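Hypothetical protein DR_0824 (Deinococcus radiodurans, PDB 2IMR) catalyses the zinc-dependent deamination of aminodeoxyfutalosine to futalosine in menaquinone biosynthesis and, to a lesser extent, deaminates adenosine and several of its derivatives. Local coordinates at residues A[221-226]-A[290-295]; A[235-240]-A[295-300]; A[324-329]-A[365-370]; A[334-339]-A[373-378]. One frame throughout, in Å; residues are numbered along the deposited sequence.

Contact 1 (A[221-226]-A[290-295])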
loop_
_atom_site.group_PDB
_atom_site.type_symbol
_atom_site.label_atom_id
_atom_site.label_comp_id
_atom_site.label_asym_id
_atom_site.label_seq_id
_atom_site.Cartn_x
_atom_site.Cartn_y
_atom_site.Cartn_z
ATOM N N ARG A 221 17.294 -7.856 -15.505
ATOM C CA ARG A 221 18.073 -6.702 -15.934
ATOM C C ARG A 221 17.312 -5.389 -15.738
ATOM O O ARG A 221 17.846 -4.433 -15.178
ATOM C CB ARG A 221 18.476 -6.860 -17.402
ATOM C CG ARG A 221 19.352 -5.731 -17.908
ATOM C CD ARG A 221 19.804 -5.956 -19.344
ATOM N NE ARG A 221 20.600 -4.828 -19.824
ATOM C CZ ARG A 221 21.748 -4.439 -19.278
ATOM N NH1 ARG A 221 22.243 -5.090 -18.232
ATOM N NH2 ARG A 221 22.396 -3.391 -19.767
ATOM N N LEU A 222 16.063 -5.342 -16.193
ATOM C CA LEU A 222 15.261 -4.129 -16.050
ATOM C C LEU A 222 14.994 -3.816 -14.572
ATOM O O LEU A 222 14.966 -2.651 -14.172
ATOM C CB LEU A 222 13.938 -4.280 -16.809
ATOM C CG LEU A 222 12.955 -3.102 -16.738
ATOM C CD1 LEU A 222 13.641 -1.822 -17.208
ATOM C CD2 LEU A 222 11.731 -3.405 -17.585
ATOM N N MET A 223 14.807 -4.855 -13.764
ATOM C CA MET A 223 14.550 -4.669 -12.337
ATOM C C MET A 223 15.729 -3.965 -11.658
ATOM O O MET A 223 15.538 -3.053 -10.852
ATOM C CB MET A 223 14.294 -6.020 -11.663
ATOM C CG MET A 223 13.977 -5.932 -10.167
ATOM S SD MET A 223 12.401 -5.111 -9.818
ATOM C CE MET A 223 11.271 -6.456 -10.121
ATOM N N ARG A 224 16.947 -4.391 -11.979
ATOM C CA ARG A 224 18.129 -3.770 -11.393
ATOM C C ARG A 224 18.363 -2.363 -11.923
ATOM O O ARG A 224 18.796 -1.484 -11.180
ATOM C CB ARG A 224 19.374 -4.626 -11.638
ATOM C CG ARG A 224 19.460 -5.833 -10.730
ATOM C CD ARG A 224 20.890 -6.351 -10.638
ATOM N NE ARG A 224 21.857 -5.297 -10.313
ATOM C CZ ARG A 224 21.716 -4.412 -9.329
ATOM N NH1 ARG A 224 20.639 -4.434 -8.554
ATOM N NH2 ARG A 224 22.663 -3.508 -9.109
ATOM N N LEU A 225 18.087 -2.146 -13.207
ATOM C CA LEU A 225 18.258 -0.817 -13.784
ATOM C C LEU A 225 17.316 0.138 -13.068
ATOM O O LEU A 225 17.685 1.265 -12.734
ATOM C CB LEU A 225 17.932 -0.819 -15.283
ATOM C CG LEU A 225 18.933 -1.476 -16.236
ATOM C CD1 LEU A 225 18.408 -1.412 -17.669
ATOM C CD2 LEU A 225 20.272 -0.762 -16.126
ATOM N N LEU A 226 16.097 -0.327 -12.819
ATOM C CA LEU A 226 15.100 0.498 -12.152
ATOM C C LEU A 226 15.428 0.758 -10.684
ATOM O O LEU A 226 15.371 1.904 -10.230
ATOM C CB LEU A 226 13.715 -0.153 -12.257
ATOM C CG LEU A 226 13.132 -0.303 -13.667
ATOM C CD1 LEU A 226 11.872 -1.185 -13.611
ATOM C CD2 LEU A 226 12.814 1.083 -14.242
ATOM N N ASP A 290 16.420 -10.313 -3.196
ATOM C CA ASP A 290 17.472 -10.053 -2.229
ATOM C C ASP A 290 18.848 -10.336 -2.832
ATOM O O ASP A 290 19.756 -9.507 -2.738
ATOM C CB ASP A 290 17.245 -10.908 -0.981
ATOM C CG ASP A 290 18.122 -10.483 0.185
ATOM O OD1 ASP A 290 18.343 -9.262 0.358
ATOM O OD2 ASP A 290 18.574 -11.368 0.938
ATOM N N GLU A 291 18.998 -11.493 -3.468
ATOM C CA GLU A 291 20.281 -11.853 -4.068
ATOM C C GLU A 291 20.571 -11.047 -5.325
ATOM O O GLU A 291 21.728 -10.913 -5.731
ATOM C CB GLU A 291 20.330 -13.348 -4.375
ATOM C CG GLU A 291 20.010 -14.207 -3.166
ATOM C CD GLU A 291 20.385 -15.658 -3.349
ATOM O OE1 GLU A 291 20.339 -16.156 -4.494
ATOM O OE2 GLU A 291 20.714 -16.309 -2.336
ATOM N N LEU A 292 19.522 -10.506 -5.939
ATOM C CA LEU A 292 19.693 -9.696 -7.133
ATOM C C LEU A 292 20.218 -8.326 -6.731
ATOM O O LEU A 292 20.707 -7.571 -7.571
ATOM C CB LEU A 292 18.363 -9.540 -7.881
ATOM C CG LEU A 292 18.407 -8.753 -9.194
ATOM C CD1 LEU A 292 19.403 -9.391 -10.156
ATOM C CD2 LEU A 292 17.018 -8.734 -9.820
ATOM N N GLY A 293 20.109 -8.012 -5.442
ATOM C CA GLY A 293 20.585 -6.736 -4.941
ATOM C C GLY A 293 19.539 -5.642 -4.988
ATOM O O GLY A 293 19.841 -4.472 -4.757
ATOM N N VAL A 294 18.300 -6.022 -5.289
ATOM C CA VAL A 294 17.211 -5.057 -5.371
ATOM C C VAL A 294 16.727 -4.591 -3.996
ATOM O O VAL A 294 16.316 -3.440 -3.843
ATOM C CB VAL A 294 16.022 -5.650 -6.170
ATOM C CG1 VAL A 294 14.837 -4.695 -6.154
ATOM C CG2 VAL A 294 16.456 -5.914 -7.601
ATOM N N LEU A 295 16.775 -5.464 -2.992
ATOM C CA LEU A 295 16.316 -5.064 -1.662
ATOM C C LEU A 295 17.236 -4.028 -1.031
ATOM O O LEU A 295 16.872 -3.370 -0.053
ATOM C CB LEU A 295 16.174 -6.283 -0.742
ATOM C CG LEU A 295 15.148 -7.327 -1.209
ATOM C CD1 LEU A 295 14.855 -8.303 -0.091
ATOM C CD2 LEU A 295 13.854 -6.634 -1.637
#
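R224 and L292 run antiparallel alongside one another, and the arginine can be traced atom by atom along the leucine. From CB, chi1 of -77° places CG beside the backbone N, where it meets L292 CG at 3.5 Å. The next carbon, R224 CD, packs tightly on L292 CD1 at 3.4 Å and also lies 3.3 Å from L292 O. Here the chain bends (chi3 51°) and runs on beside the end of the opposing helix: NE and CZ pass the carbonyl of L292, and R224 NH1 stands 3.3 Å from L292 O. The other end nitrogen, NH2, looks elsewhere, forming a salt bridge with D228 one turn on in its own helix.

Helices 220-233 and 285-292 belong to the outer layer of the amidohydrolase TIM barrel, and each leads into a barrel strand, 238-241 and 300-303 respectively. Helix 285-292 closes with a Schellman motif at G293, whose phi of 89° is positive and whose N bonds to D290 O at 3.1 Å. The turn carries the chain on to V294. Next to R224 on the same helix, the buried M223 points toward this turn: its CG lies 3.6 Å from V294 CG2, the two side chains nearly perpendicular, and 4.1 Å from L292 CD2.

Contact 2 (A[235-240]-A[295-300]). With ZN (zinc ion), chain B.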
loop_
_atom_site.group_PDB
_atom_site.type_symbol
_atom_site.label_atom_id
_atom_site.label_comp_id
_atom_site.label_asym_id
_atom_site.label_seq_id
_atom_site.Cartn_x
_atom_site.Cartn_y
_atom_site.Cartn_z
ATOM N N LEU A 235 14.233 8.080 -5.535
ATOM C CA LEU A 235 12.833 7.842 -5.882
ATOM C C LEU A 235 12.280 6.645 -5.113
ATOM O O LEU A 235 12.864 5.565 -5.132
ATOM C CB LEU A 235 12.690 7.570 -7.383
ATOM C CG LEU A 235 12.934 8.719 -8.360
ATOM C CD1 LEU A 235 12.887 8.186 -9.778
ATOM C CD2 LEU A 235 11.884 9.804 -8.161
ATOM N N PRO A 236 11.146 6.823 -4.417
ATOM C CA PRO A 236 10.586 5.694 -3.674
ATOM C C PRO A 236 10.173 4.570 -4.622
ATOM O O PRO A 236 9.843 4.812 -5.787
ATOM C CB PRO A 236 9.403 6.318 -2.928
ATOM C CG PRO A 236 9.009 7.462 -3.795
ATOM C CD PRO A 236 10.344 8.039 -4.211
ATOM N N LEU A 237 10.221 3.339 -4.122
ATOM C CA LEU A 237 9.869 2.170 -4.916
ATOM C C LEU A 237 8.772 1.337 -4.270
ATOM O O LEU A 237 8.648 1.296 -3.050
ATOM C CB LEU A 237 11.089 1.252 -5.087
ATOM C CG LEU A 237 12.265 1.606 -5.999
ATOM C CD1 LEU A 237 13.458 0.725 -5.634
ATOM C CD2 LEU A 237 11.878 1.407 -7.453
ATOM N N GLN A 238 7.973 0.689 -5.112
ATOM C CA GLN A 238 6.934 -0.235 -4.662
ATOM C C GLN A 238 6.930 -1.367 -5.678
ATOM O O GLN A 238 6.881 -1.127 -6.890
ATOM C CB GLN A 238 5.548 0.419 -4.580
ATOM C CG GLN A 238 5.161 0.803 -3.151
ATOM C CD GLN A 238 3.679 1.128 -2.983
ATOM O OE1 GLN A 238 2.816 0.442 -3.526
ATOM N NE2 GLN A 238 3.382 2.164 -2.204
ATOM N N ILE A 239 7.021 -2.595 -5.180
ATOM C CA ILE A 239 7.032 -3.791 -6.020
ATOM C C ILE A 239 5.996 -4.770 -5.455
ATOM O O ILE A 239 5.965 -5.001 -4.245
ATOM C CB ILE A 239 8.421 -4.502 -5.979
ATOM C CG1 ILE A 239 9.538 -3.508 -6.302
ATOM C CG2 ILE A 239 8.447 -5.668 -6.975
ATOM C CD1 ILE A 239 10.935 -4.076 -6.104
ATOM N N HIS A 240 5.135 -5.318 -6.312
ATOM C CA HIS A 240 4.153 -6.307 -5.855
ATOM C C HIS A 240 4.928 -7.609 -5.746
ATOM O O HIS A 240 5.495 -8.063 -6.735
ATOM C CB HIS A 240 3.034 -6.520 -6.876
ATOM C CG HIS A 240 2.260 -5.285 -7.209
ATOM N ND1 HIS A 240 2.600 -4.454 -8.254
ATOM C CD2 HIS A 240 1.136 -4.763 -6.663
ATOM C CE1 HIS A 240 1.717 -3.475 -8.340
ATOM N NE2 HIS A 240 0.818 -3.640 -7.387
ATOM N N LEU A 295 16.775 -5.464 -2.992
ATOM C CA LEU A 295 16.316 -5.064 -1.662
ATOM C C LEU A 295 17.236 -4.028 -1.031
ATOM O O LEU A 295 16.872 -3.370 -0.053
ATOM C CB LEU A 295 16.174 -6.283 -0.742
ATOM C CG LEU A 295 15.148 -7.327 -1.209
ATOM C CD1 LEU A 295 14.855 -8.303 -0.091
ATOM C CD2 LEU A 295 13.854 -6.634 -1.637
ATOM N N ALA A 296 18.422 -3.874 -1.610
ATOM C CA ALA A 296 19.399 -2.905 -1.122
ATOM C C ALA A 296 18.840 -1.490 -1.225
ATOM O O ALA A 296 19.211 -0.607 -0.449
ATOM C CB ALA A 296 20.691 -3.018 -1.932
ATOM N N ALA A 297 17.946 -1.277 -2.186
ATOM C CA ALA A 297 17.333 0.032 -2.391
ATOM C C ALA A 297 16.165 0.279 -1.425
ATOM O O ALA A 297 15.511 1.321 -1.485
ATOM C CB ALA A 297 16.853 0.152 -3.837
ATOM N N ARG A 298 15.924 -0.678 -0.531
ATOM C CA ARG A 298 14.838 -0.596 0.448
ATOM C C ARG A 298 13.474 -0.319 -0.179
ATOM O O ARG A 298 12.729 0.548 0.289
ATOM C CB ARG A 298 15.122 0.482 1.500
ATOM C CG ARG A 298 16.112 0.086 2.584
ATOM C CD ARG A 298 16.152 1.161 3.658
ATOM N NE ARG A 298 16.475 2.466 3.087
ATOM C CZ ARG A 298 15.990 3.623 3.530
ATOM N NH1 ARG A 298 15.153 3.648 4.559
ATOM N NH2 ARG A 298 16.334 4.759 2.935
ATOM N N PRO A 299 13.123 -1.051 -1.248
ATOM C CA PRO A 299 11.821 -0.818 -1.879
ATOM C C PRO A 299 10.700 -1.296 -0.964
ATOM O O PRO A 299 10.900 -2.211 -0.161
ATOM C CB PRO A 299 11.901 -1.669 -3.138
ATOM C CG PRO A 299 12.691 -2.862 -2.657
ATOM C CD PRO A 299 13.818 -2.187 -1.885
ATOM N N THR A 300 9.530 -0.676 -1.077
ATOM C CA THR A 300 8.387 -1.105 -0.287
ATOM C C THR A 300 7.792 -2.289 -1.046
ATOM O O THR A 300 7.546 -2.206 -2.249
ATOM C CB THR A 300 7.338 0.021 -0.148
ATOM O OG1 THR A 300 7.885 1.076 0.650
ATOM C CG2 THR A 300 6.076 -0.497 0.519
HETATM ZN ZN ZN B . -1.133 -3.052 -6.968
HETATM O O HOH W 1 11.125 2.911 -1.420
HETATM O O HOH W 2 7.748 3.212 -1.420
HETATM O O HOH W 3 -2.038 -4.467 -6.341
#
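A chi1 of -73° sets CG of L237 beside its own backbone N and brings CD1 over P299 and A297; T300, with chi1 at -68°, turns OG1 beside its N and CG2 beside its carbonyl carbon, alongside Q238. The apolar consequence is direct: L237 CD1 reaches A297 CB at 3.9 Å, while L237 CB, from the position its backbone fixes, meets P299 CB at 3.6 Å. I239 CD1 packs on the same proline from further along the strand.

Two backbone bonds fix the parallel pairing of Q238 with T300. T300 N donates to L237 O (2.9 Å), and I239 N donates to T300 O (3.0 Å). Q238 CA adds a CH···O contact of 3.2 Å to T300 O. L237 O is gripped a second time by a water that donates to it at 2.7 Å and also bonds T300 OG1. On the sheet face shared by Q238 and T300, Q238 CG lies 3.8 Å from T300 CB, the two side chains pointing the same way. The amide end of Q238 is engaged elsewhere, OE1 with H99 ND1 and NE2 with A98 O, making it a second-shell residue that positions a zinc ligand. Further along the strand, H240 NE2 binds the zinc ion at 2.1 Å, beside H99, H101 and a water. A parallel barrel strand that delivers a metal-binding histidine near its C-terminal end, paired with the next strand, is typical of the amidohydrolase TIM barrel.

Contact 3 (A[324-329]-A[365-370])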
loop_
_atom_site.group_PDB
_atom_site.type_symbol
_atom_site.label_atom_id
_atom_site.label_comp_id
_atom_site.label_asym_id
_atom_site.label_seq_id
_atom_site.Cartn_x
_atom_site.Cartn_y
_atom_site.Cartn_z
ATOM N N THR A 324 0.065 -4.178 3.096
ATOM C CA THR A 324 -0.871 -5.285 2.970
ATOM C C THR A 324 -2.235 -4.709 2.573
ATOM O O THR A 324 -2.597 -3.621 3.016
ATOM C CB THR A 324 -0.964 -6.092 4.299
ATOM O OG1 THR A 324 -1.897 -7.171 4.157
ATOM C CG2 THR A 324 -1.401 -5.199 5.446
ATOM N N CYS A 325 -2.957 -5.429 1.710
ATOM C CA CYS A 325 -4.285 -5.030 1.229
ATOM C C CYS A 325 -5.218 -6.197 1.573
ATOM O O CYS A 325 -5.474 -7.076 0.748
ATOM C CB CYS A 325 -4.253 -4.803 -0.293
ATOM S SG CYS A 325 -3.013 -3.587 -0.871
ATOM N N PRO A 326 -5.736 -6.219 2.810
ATOM C CA PRO A 326 -6.632 -7.263 3.321
ATOM C C PRO A 326 -7.771 -7.735 2.422
ATOM O O PRO A 326 -7.796 -8.889 2.000
ATOM C CB PRO A 326 -7.134 -6.668 4.634
ATOM C CG PRO A 326 -5.978 -5.852 5.084
ATOM C CD PRO A 326 -5.569 -5.155 3.811
ATOM N N ARG A 327 -8.723 -6.859 2.134
ATOM C CA ARG A 327 -9.847 -7.268 1.307
ATOM C C ARG A 327 -9.431 -7.789 -0.058
ATOM O O ARG A 327 -9.936 -8.813 -0.514
ATOM C CB ARG A 327 -10.838 -6.114 1.168
ATOM C CG ARG A 327 -11.534 -5.807 2.482
ATOM C CD ARG A 327 -12.525 -4.668 2.334
ATOM N NE ARG A 327 -11.864 -3.425 1.953
ATOM C CZ ARG A 327 -12.498 -2.269 1.788
ATOM N NH1 ARG A 327 -13.814 -2.197 1.972
ATOM N NH2 ARG A 327 -11.818 -1.187 1.439
ATOM N N SER A 328 -8.505 -7.089 -0.706
ATOM C CA SER A 328 -8.038 -7.515 -2.014
ATOM C C SER A 328 -7.506 -8.947 -1.977
ATOM O O SER A 328 -7.843 -9.757 -2.840
ATOM C CB SER A 328 -6.938 -6.576 -2.523
ATOM O OG SER A 328 -6.473 -6.996 -3.795
ATOM N N ASN A 329 -6.680 -9.265 -0.982
ATOM C CA ASN A 329 -6.124 -10.615 -0.884
ATOM C C ASN A 329 -7.224 -11.652 -0.732
ATOM O O ASN A 329 -7.139 -12.750 -1.285
ATOM C CB ASN A 329 -5.174 -10.742 0.307
ATOM C CG ASN A 329 -3.927 -9.893 0.161
ATOM O OD1 ASN A 329 -3.582 -9.441 -0.935
ATOM N ND2 ASN A 329 -3.233 -9.690 1.263
ATOM N N ARG A 365 -10.208 2.719 6.258
ATOM C CA ARG A 365 -10.840 2.468 7.553
ATOM C C ARG A 365 -11.487 1.086 7.507
ATOM O O ARG A 365 -11.567 0.380 8.514
ATOM C CB ARG A 365 -11.917 3.520 7.850
ATOM C CG ARG A 365 -11.399 4.950 7.875
ATOM C CD ARG A 365 -12.541 5.914 8.148
ATOM N NE ARG A 365 -12.127 7.313 8.142
ATOM C CZ ARG A 365 -11.700 7.967 7.066
ATOM N NH1 ARG A 365 -11.621 7.353 5.894
ATOM N NH2 ARG A 365 -11.369 9.247 7.159
ATOM N N GLU A 366 -11.949 0.707 6.325
ATOM C CA GLU A 366 -12.594 -0.578 6.136
ATOM C C GLU A 366 -11.598 -1.737 6.153
ATOM O O GLU A 366 -11.958 -2.867 6.488
ATOM C CB GLU A 366 -13.410 -0.542 4.841
ATOM C CG GLU A 366 -14.694 0.287 5.017
ATOM C CD GLU A 366 -15.348 0.717 3.717
ATOM O OE1 GLU A 366 -15.062 0.126 2.660
ATOM O OE2 GLU A 366 -16.172 1.655 3.760
ATOM N N GLU A 367 -10.346 -1.455 5.812
ATOM C CA GLU A 367 -9.316 -2.490 5.829
ATOM C C GLU A 367 -8.932 -2.762 7.274
ATOM O O GLU A 367 -8.565 -3.878 7.628
ATOM C CB GLU A 367 -8.080 -2.042 5.044
ATOM C CG GLU A 367 -8.328 -1.805 3.556
ATOM C CD GLU A 367 -8.762 -3.057 2.804
ATOM O OE1 GLU A 367 -8.596 -4.175 3.338
ATOM O OE2 GLU A 367 -9.258 -2.916 1.661
ATOM N N VAL A 368 -9.012 -1.729 8.110
ATOM C CA VAL A 368 -8.688 -1.875 9.523
ATOM C C VAL A 368 -9.704 -2.829 10.142
ATOM O O VAL A 368 -9.348 -3.743 10.883
ATOM C CB VAL A 368 -8.737 -0.506 10.252
ATOM C CG1 VAL A 368 -8.675 -0.704 11.769
ATOM C CG2 VAL A 368 -7.568 0.359 9.794
ATOM N N THR A 369 -10.974 -2.617 9.821
ATOM C CA THR A 369 -12.034 -3.469 10.334
ATOM C C THR A 369 -11.813 -4.904 9.879
ATOM O O THR A 369 -11.911 -5.837 10.673
ATOM C CB THR A 369 -13.407 -2.979 9.846
ATOM O OG1 THR A 369 -13.676 -1.698 10.424
ATOM C CG2 THR A 369 -14.510 -3.958 10.232
ATOM N N PHE A 370 -11.503 -5.072 8.598
ATOM C CA PHE A 370 -11.268 -6.398 8.034
ATOM C C PHE A 370 -10.057 -7.065 8.687
ATOM O O PHE A 370 -10.081 -8.258 8.985
ATOM C CB PHE A 370 -11.024 -6.296 6.523
ATOM C CG PHE A 370 -11.190 -7.598 5.796
ATOM C CD1 PHE A 370 -12.460 -8.090 5.503
ATOM C CD2 PHE A 370 -10.082 -8.348 5.421
ATOM C CE1 PHE A 370 -12.623 -9.309 4.847
ATOM C CE2 PHE A 370 -10.233 -9.565 4.766
ATOM C CZ PHE A 370 -11.507 -10.050 4.479
HETATM O O HOH W 4 -7.810 -4.376 -0.092
#
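The guanidinium of R327 carries E366 CB over one face, 3.2 Å above its plane, and receives E367 OE2 at its edge; the ring of F370 in turn has R327 CG over one face, a CH-pi contact 4.0 Å from the centroid. The site joins two helices of the amidohydrolase TIM barrel: helix 326-331, which starts right after barrel strand 322-324, and helix 365-374. R327, E366 and E367 form a salt-bridge network. R327 NE donates to E367 OE2 at 2.7 Å, in the guanidinium plane yet from 68° above the carboxylate plane, while NH2 adds a weak bond to the same oxygen. R327 NH1 reaches the anti lone pair of E366 OE1, also at 2.7 Å. T361 OG1 bonds both R327 NH2 and E366 OE1, tying the network to the preceding loop.

Replacing R327 by a leucine would probably leave the buried E367 carboxylate without its charged mate and E366 OE1 held mainly by T361. With chi1 and chi2 both near -63°, the E367 chain bends back toward the start of helix 326-331, where its negative charge would suit the helix N-terminus. Its OE1 takes R327 N on the syn lone pair at 2.9 Å, almost straight (174°). P326 CB packs on F370 CD2 at 3.5 Å. One water accepts from S328 N at 2.9 Å and donates to E367 OE2 at 2.7 Å.

Contact 4 (A[334-339]-A[373-378])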
loop_
_atom_site.group_PDB
_atom_site.type_symbol
_atom_site.label_atom_id
_atom_site.label_comp_id
_atom_site.label_asym_id
_atom_site.label_seq_id
_atom_site.Cartn_x
_atom_site.Cartn_y
_atom_site.Cartn_z
ATOM N N CYS A 334 -5.799 -15.105 -2.488
ATOM C CA CYS A 334 -4.341 -15.162 -2.420
ATOM C C CYS A 334 -3.793 -15.750 -1.141
ATOM O O CYS A 334 -2.598 -16.022 -1.042
ATOM C CB CYS A 334 -3.755 -13.763 -2.545
ATOM S SG CYS A 334 -4.096 -12.958 -4.092
ATOM N N GLY A 335 -4.658 -15.936 -0.157
ATOM C CA GLY A 335 -4.189 -16.423 1.123
ATOM C C GLY A 335 -4.191 -15.213 2.040
ATOM O O GLY A 335 -4.673 -14.143 1.648
ATOM N N THR A 336 -3.642 -15.350 3.241
ATOM C CA THR A 336 -3.647 -14.241 4.187
ATOM C C THR A 336 -2.253 -13.793 4.623
ATOM O O THR A 336 -1.426 -14.612 5.009
ATOM C CB THR A 336 -4.469 -14.619 5.444
ATOM O OG1 THR A 336 -5.792 -14.998 5.046
ATOM C CG2 THR A 336 -4.557 -13.447 6.409
ATOM N N PHE A 337 -2.010 -12.486 4.531
ATOM C CA PHE A 337 -0.745 -11.868 4.934
ATOM C C PHE A 337 -0.506 -12.215 6.403
ATOM O O PHE A 337 -1.389 -12.027 7.236
ATOM C CB PHE A 337 -0.854 -10.345 4.770
ATOM C CG PHE A 337 0.316 -9.572 5.314
ATOM C CD1 PHE A 337 1.564 -9.636 4.700
ATOM C CD2 PHE A 337 0.157 -8.739 6.424
ATOM C CE1 PHE A 337 2.632 -8.884 5.174
ATOM C CE2 PHE A 337 1.218 -7.982 6.907
ATOM C CZ PHE A 337 2.463 -8.053 6.281
ATOM N N ASP A 338 0.683 -12.715 6.721
ATOM C CA ASP A 338 0.992 -13.080 8.103
ATOM C C ASP A 338 1.458 -11.846 8.871
ATOM O O ASP A 338 2.646 -11.674 9.126
ATOM C CB ASP A 338 2.088 -14.152 8.137
ATOM C CG ASP A 338 2.151 -14.873 9.472
ATOM O OD1 ASP A 338 1.699 -14.290 10.479
ATOM O OD2 ASP A 338 2.656 -16.012 9.514
ATOM N N TRP A 339 0.521 -10.980 9.241
ATOM C CA TRP A 339 0.888 -9.766 9.953
ATOM C C TRP A 339 1.633 -10.064 11.257
ATOM O O TRP A 339 2.672 -9.464 11.534
ATOM C CB TRP A 339 -0.354 -8.918 10.249
ATOM C CG TRP A 339 -0.043 -7.479 10.558
ATOM C CD1 TRP A 339 0.999 -7.000 11.302
ATOM C CD2 TRP A 339 -0.817 -6.336 10.172
ATOM N NE1 TRP A 339 0.920 -5.633 11.407
ATOM C CE2 TRP A 339 -0.185 -5.199 10.723
ATOM C CE3 TRP A 339 -1.985 -6.164 9.418
ATOM C CZ2 TRP A 339 -0.682 -3.905 10.542
ATOM C CZ3 TRP A 339 -2.483 -4.879 9.238
ATOM C CH2 TRP A 339 -1.830 -3.764 9.798
ATOM N N GLN A 373 -10.559 -8.656 12.043
ATOM C CA GLN A 373 -11.160 -9.974 11.941
ATOM C C GLN A 373 -10.134 -11.034 11.537
ATOM O O GLN A 373 -10.185 -12.172 12.009
ATOM C CB GLN A 373 -12.310 -9.917 10.941
ATOM C CG GLN A 373 -13.270 -8.781 11.253
ATOM C CD GLN A 373 -14.320 -8.575 10.189
ATOM O OE1 GLN A 373 -14.214 -9.102 9.078
ATOM N NE2 GLN A 373 -15.343 -7.789 10.519
ATOM N N LEU A 374 -9.199 -10.659 10.669
ATOM C CA LEU A 374 -8.162 -11.590 10.224
ATOM C C LEU A 374 -7.177 -11.956 11.326
ATOM O O LEU A 374 -6.702 -13.091 11.396
ATOM C CB LEU A 374 -7.349 -10.991 9.071
ATOM C CG LEU A 374 -8.002 -10.745 7.716
ATOM C CD1 LEU A 374 -6.990 -10.030 6.805
ATOM C CD2 LEU A 374 -8.435 -12.065 7.100
ATOM N N TYR A 375 -6.854 -10.991 12.179
ATOM C CA TYR A 375 -5.871 -11.220 13.227
ATOM C C TYR A 375 -6.412 -11.027 14.639
ATOM O O TYR A 375 -6.107 -10.034 15.306
ATOM C CB TYR A 375 -4.674 -10.300 12.984
ATOM C CG TYR A 375 -4.257 -10.258 11.524
ATOM C CD1 TYR A 375 -4.515 -9.136 10.735
ATOM C CD2 TYR A 375 -3.639 -11.354 10.928
ATOM C CE1 TYR A 375 -4.169 -9.112 9.383
ATOM C CE2 TYR A 375 -3.287 -11.340 9.581
ATOM C CZ TYR A 375 -3.557 -10.221 8.817
ATOM O OH TYR A 375 -3.227 -10.219 7.481
ATOM N N PRO A 376 -7.200 -11.999 15.125
ATOM C CA PRO A 376 -7.790 -11.939 16.466
ATOM C C PRO A 376 -6.798 -11.736 17.607
ATOM O O PRO A 376 -7.112 -11.077 18.594
ATOM C CB PRO A 376 -8.543 -13.264 16.571
ATOM C CG PRO A 376 -7.735 -14.182 15.701
ATOM C CD PRO A 376 -7.456 -13.307 14.499
ATOM N N GLY A 377 -5.599 -12.295 17.475
ATOM C CA GLY A 377 -4.612 -12.149 18.532
ATOM C C GLY A 377 -3.759 -10.900 18.420
ATOM O O GLY A 377 -3.026 -10.551 19.349
ATOM N N LEU A 378 -3.856 -10.215 17.285
ATOM C CA LEU A 378 -3.072 -9.010 17.058
ATOM C C LEU A 378 -3.677 -7.789 17.751
ATOM O O LEU A 378 -4.874 -7.522 17.639
ATOM C CB LEU A 378 -2.954 -8.753 15.555
ATOM C CG LEU A 378 -1.930 -7.714 15.095
ATOM C CD1 LEU A 378 -0.534 -8.154 15.517
ATOM C CD2 LEU A 378 -2.006 -7.566 13.583
#
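The loop T336-D338 and W339, the first residue of helix 339-344, meet Y375 just where that residue leaves helix 365-374 and opens a type I turn to L378, the CA atoms of W339 and Y375 lying 7.6 Å apart. An inverse gamma turn centred on D338 presents the carbonyl of F337 to the tyrosine: Y375 OH donates to F337 O at 2.6 Å, tilted 24° from the carbonyl plane. The same oxygen takes a weak bond from W339 N within the turn. Around the hydroxyl of Y375, F337 CB approaches OH to 3.6 Å and T336 CG2 to 3.7 Å.

The Y375 ring is sandwiched over its centre, by CB of its own neighbour L374 on one face and by W339 CB on the other. The tryptophan carbon makes a CH-pi contact, 3.8 Å from the ring centroid. With CG anti to the backbone N (chi1 -161°), the indole extends from this point with its edge toward the tyrosine face, an edge-to-face pair with planes at 71°. In the TIM barrel this indole fills a place between strands 322-324 and 349-351 and the outer helix 380-395, touching side chains of all three. A phenylalanine in place of Y375 would probably leave F337 O without its hydroxyl donor and the loop around the gamma turn less firmly tied to the helix end. L378, at the far end of the type I turn, lays CD2 over one face of W339, 3.7 Å from the centroid of the five-membered ring.

Contacts 1 and 2 adjoin, sharing L295 and linked by packing of V294 and M223 on I239, so that the outer helix layer rests on the barrel strands. Contacts 3 and 4 form a second pair, both using helix 365-374, with T324 packing on F337 and W339. The pairs stand apart, their centres 22 to 29 Å from each other. Contacts 2 and 3 are buried; 1 and 4 are only partly so and lie further out. Chemistry follows place: strand pairing beside the zinc in contact 2, a buried ionic network in contact 3, aliphatic packing at a helix end in contact 1, and aromatic packing in contact 4.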